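Local coordinates for phosphonate monoester hydrolase (Ruegeria pomeroyi, PDB 4UPK), which belongs to the sulfatase family of the alkaline phosphatase clan, alpha/beta enzymes built around a central mixed beta-sheet, at residues A[72-78]-A[385-391]. Numbering follows the deposited sequence.
Sequences FRRHYSV and VEAPTES
A parallel pairing in the central mixed sheet brings 72-78 alongside 385-391, and both segments turn a corner, at Arg73-Arg74 and at Ala387. At the start of the corner, Arg73 N donates to Val385 O at 2.8 Å. Beyond it the ladder resumes: Thr389 N donates to Arg74 O, Tyr76 N bonds to Thr389 O, and Ser391 N gives a more bent bond to Tyr76 O (137° at the hydrogen). A water spans the corner, accepting from Arg74 N, donating to Ala387 O and bonding Thr389 OG1.

That hydroxyl also makes the one direct side-chain-to-side-chain hydrogen bond between the segments. With chi1 at 62°, Thr389 OG1 sits between its own backbone N and carbonyl carbon and meets the edge of the His75 ring, 2.9 Å from His75 ND1; the two side chains cross at about a right angle. Thr389 CG2, on the other branch, comes obliquely to the Phe72 ring, 3.8 Å from Phe72 CD2. Val385 lies beside Phe72, pointing the same way, and its CG2 makes an off-centre CH-pi contact 4.2 Å from the ring centroid. Phe418 and Leu419 of helix 416-419 pack against this ring too.

At the far end Ser391 OG accepts from Val78 N (3.1 Å), and a second water links it to Ser77 OG, which also bonds Ser85. Val78 CG1 packs across Glu390 CB at 3.6 Å, while the Glu390 carboxylate is held by Tyr94 OH and Phe432 N. Strand 70-76 also pairs antiparallel with 372-375, making this parallel ladder part of the mixed sheet at the core of the sulfatase alpha/beta fold.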
loop_
_atom_site.group_PDB
_atom_site.type_symbol
_atom_site.label_atom_id
_atom_site.label_comp_id
_atom_site.label_asym_id
_atom_site.label_seq_id
_atom_site.Cartn_x
_atom_site.Cartn_y
_atom_site.Cartn_z
ATOM N N PHE A 72 20.409 -19.550 29.952
ATOM C CA PHE A 72 19.676 -18.472 30.600
ATOM C C PHE A 72 18.652 -19.101 31.540
ATOM O O PHE A 72 17.653 -19.681 31.089
ATOM C CB PHE A 72 19.040 -17.542 29.538
ATOM C CG PHE A 72 20.056 -16.809 28.679
ATOM C CD1 PHE A 72 20.664 -17.438 27.594
ATOM C CD2 PHE A 72 20.409 -15.497 28.961
ATOM C CE1 PHE A 72 21.603 -16.764 26.808
ATOM C CE2 PHE A 72 21.362 -14.825 28.179
ATOM C CZ PHE A 72 21.950 -15.461 27.104
ATOM N N ARG A 73 18.931 -19.018 32.852
ATOM C CA ARG A 73 18.126 -19.637 33.917
ATOM C C ARG A 73 16.859 -18.910 34.406
ATOM O O ARG A 73 16.019 -19.547 35.073
ATOM C CB ARG A 73 19.015 -20.058 35.106
ATOM C CG ARG A 73 20.050 -21.101 34.717
ATOM C CD ARG A 73 19.543 -22.548 34.712
ATOM N NE ARG A 73 20.425 -23.419 33.923
ATOM C CZ ARG A 73 21.540 -23.978 34.386
ATOM N NH1 ARG A 73 21.919 -23.781 35.642
ATOM N NH2 ARG A 73 22.289 -24.722 33.594
ATOM N N ARG A 74 16.719 -17.595 34.098
ATOM C CA ARG A 74 15.557 -16.810 34.522
ATOM C C ARG A 74 14.846 -16.247 33.287
ATOM O O ARG A 74 14.536 -15.058 33.225
ATOM C CB ARG A 74 15.990 -15.705 35.515
ATOM C CG ARG A 74 15.009 -15.509 36.659
ATOM C CD ARG A 74 15.612 -14.730 37.816
ATOM N NE ARG A 74 14.740 -14.734 39.000
ATOM C CZ ARG A 74 14.137 -13.657 39.506
ATOM N NH1 ARG A 74 14.308 -12.463 38.946
ATOM N NH2 ARG A 74 13.366 -13.764 40.582
ATOM N N HIS A 75 14.596 -17.127 32.295
ATOM C CA HIS A 75 13.975 -16.795 31.018
ATOM C C HIS A 75 12.482 -17.095 31.013
ATOM O O HIS A 75 12.061 -18.224 31.279
ATOM C CB HIS A 75 14.692 -17.501 29.862
ATOM C CG HIS A 75 14.282 -17.008 28.514
ATOM N ND1 HIS A 75 14.689 -15.771 28.044
ATOM C CD2 HIS A 75 13.492 -17.588 27.585
ATOM C CE1 HIS A 75 14.153 -15.648 26.841
ATOM N NE2 HIS A 75 13.418 -16.710 26.524
ATOM N N TYR A 76 11.676 -16.066 30.692
ATOM C CA TYR A 76 10.224 -16.166 30.727
ATOM C C TYR A 76 9.562 -15.698 29.466
ATOM O O TYR A 76 9.979 -14.708 28.877
ATOM C CB TYR A 76 9.673 -15.374 31.942
ATOM C CG TYR A 76 10.085 -15.953 33.276
ATOM C CD1 TYR A 76 11.328 -15.660 33.834
ATOM C CD2 TYR A 76 9.244 -16.810 33.980
ATOM C CE1 TYR A 76 11.763 -16.283 35.007
ATOM C CE2 TYR A 76 9.653 -17.398 35.183
ATOM C CZ TYR A 76 10.914 -17.124 35.691
ATOM O OH TYR A 76 11.350 -17.671 36.879
ATOM N N SER A 77 8.495 -16.407 29.062
ATOM C CA SER A 77 7.650 -16.006 27.939
ATOM C C SER A 77 6.915 -14.710 28.398
ATOM O O SER A 77 6.514 -14.640 29.561
ATOM C CB SER A 77 6.640 -17.107 27.630
ATOM O OG SER A 77 5.814 -16.698 26.556
ATOM N N VAL A 78 6.786 -13.683 27.533
ATOM C CA VAL A 78 6.111 -12.429 27.899
ATOM C C VAL A 78 4.604 -12.516 27.698
ATOM O O VAL A 78 3.864 -11.606 28.086
ATOM C CB VAL A 78 6.719 -11.147 27.260
ATOM C CG1 VAL A 78 8.226 -11.094 27.447
ATOM C CG2 VAL A 78 6.339 -11.009 25.782
ATOM N N VAL A 385 23.522 -17.742 32.944
ATOM C CA VAL A 385 22.928 -16.427 33.194
ATOM C C VAL A 385 21.762 -16.548 34.193
ATOM O O VAL A 385 20.864 -17.373 34.004
ATOM C CB VAL A 385 22.532 -15.710 31.865
ATOM C CG1 VAL A 385 21.797 -14.398 32.112
ATOM C CG2 VAL A 385 23.754 -15.469 30.976
ATOM N N GLU A 386 21.786 -15.708 35.241
ATOM C CA GLU A 386 20.782 -15.658 36.308
ATOM C C GLU A 386 19.879 -14.414 36.237
ATOM O O GLU A 386 18.843 -14.371 36.907
ATOM C CB GLU A 386 21.463 -15.746 37.694
ATOM C CG GLU A 386 22.306 -16.997 37.923
ATOM C CD GLU A 386 21.635 -18.366 37.973
ATOM O OE1 GLU A 386 20.388 -18.433 38.052
ATOM O OE2 GLU A 386 22.373 -19.379 37.970
ATOM N N ALA A 387 20.277 -13.401 35.435
ATOM C CA ALA A 387 19.509 -12.162 35.246
ATOM C C ALA A 387 18.155 -12.450 34.577
ATOM O O ALA A 387 18.090 -13.379 33.776
ATOM C CB ALA A 387 20.303 -11.186 34.390
ATOM N N PRO A 388 17.066 -11.689 34.871
ATOM C CA PRO A 388 15.782 -11.956 34.184
ATOM C C PRO A 388 15.858 -11.622 32.694
ATOM O O PRO A 388 16.218 -10.508 32.301
ATOM C CB PRO A 388 14.773 -11.036 34.907
ATOM C CG PRO A 388 15.468 -10.557 36.122
ATOM C CD PRO A 388 16.933 -10.547 35.796
ATOM N N THR A 389 15.549 -12.611 31.871
ATOM C CA THR A 389 15.520 -12.465 30.416
ATOM C C THR A 389 14.107 -12.758 29.952
ATOM O O THR A 389 13.356 -13.450 30.644
ATOM C CB THR A 389 16.657 -13.247 29.700
ATOM O OG1 THR A 389 16.524 -14.639 29.950
ATOM C CG2 THR A 389 18.065 -12.773 30.105
ATOM N N GLU A 390 13.726 -12.169 28.810
ATOM C CA GLU A 390 12.389 -12.281 28.251
ATOM C C GLU A 390 12.430 -12.793 26.830
ATOM O O GLU A 390 13.426 -12.612 26.139
ATOM C CB GLU A 390 11.684 -10.921 28.334
ATOM C CG GLU A 390 11.307 -10.540 29.755
ATOM C CD GLU A 390 10.662 -9.192 29.935
ATOM O OE1 GLU A 390 10.595 -8.446 28.939
ATOM O OE2 GLU A 390 10.228 -8.875 31.066
ATOM N N SER A 391 11.326 -13.428 26.391
ATOM C CA SER A 391 11.193 -14.025 25.056
ATOM C C SER A 391 11.394 -13.009 23.921
ATOM O O SER A 391 11.821 -13.375 22.824
ATOM C CB SER A 391 9.846 -14.735 24.936
ATOM O OG SER A 391 8.778 -13.825 25.133
HETATM O O HOH W 1 17.814 -15.760 32.353
HETATM O O HOH W 2 6.630 -15.038 24.109
#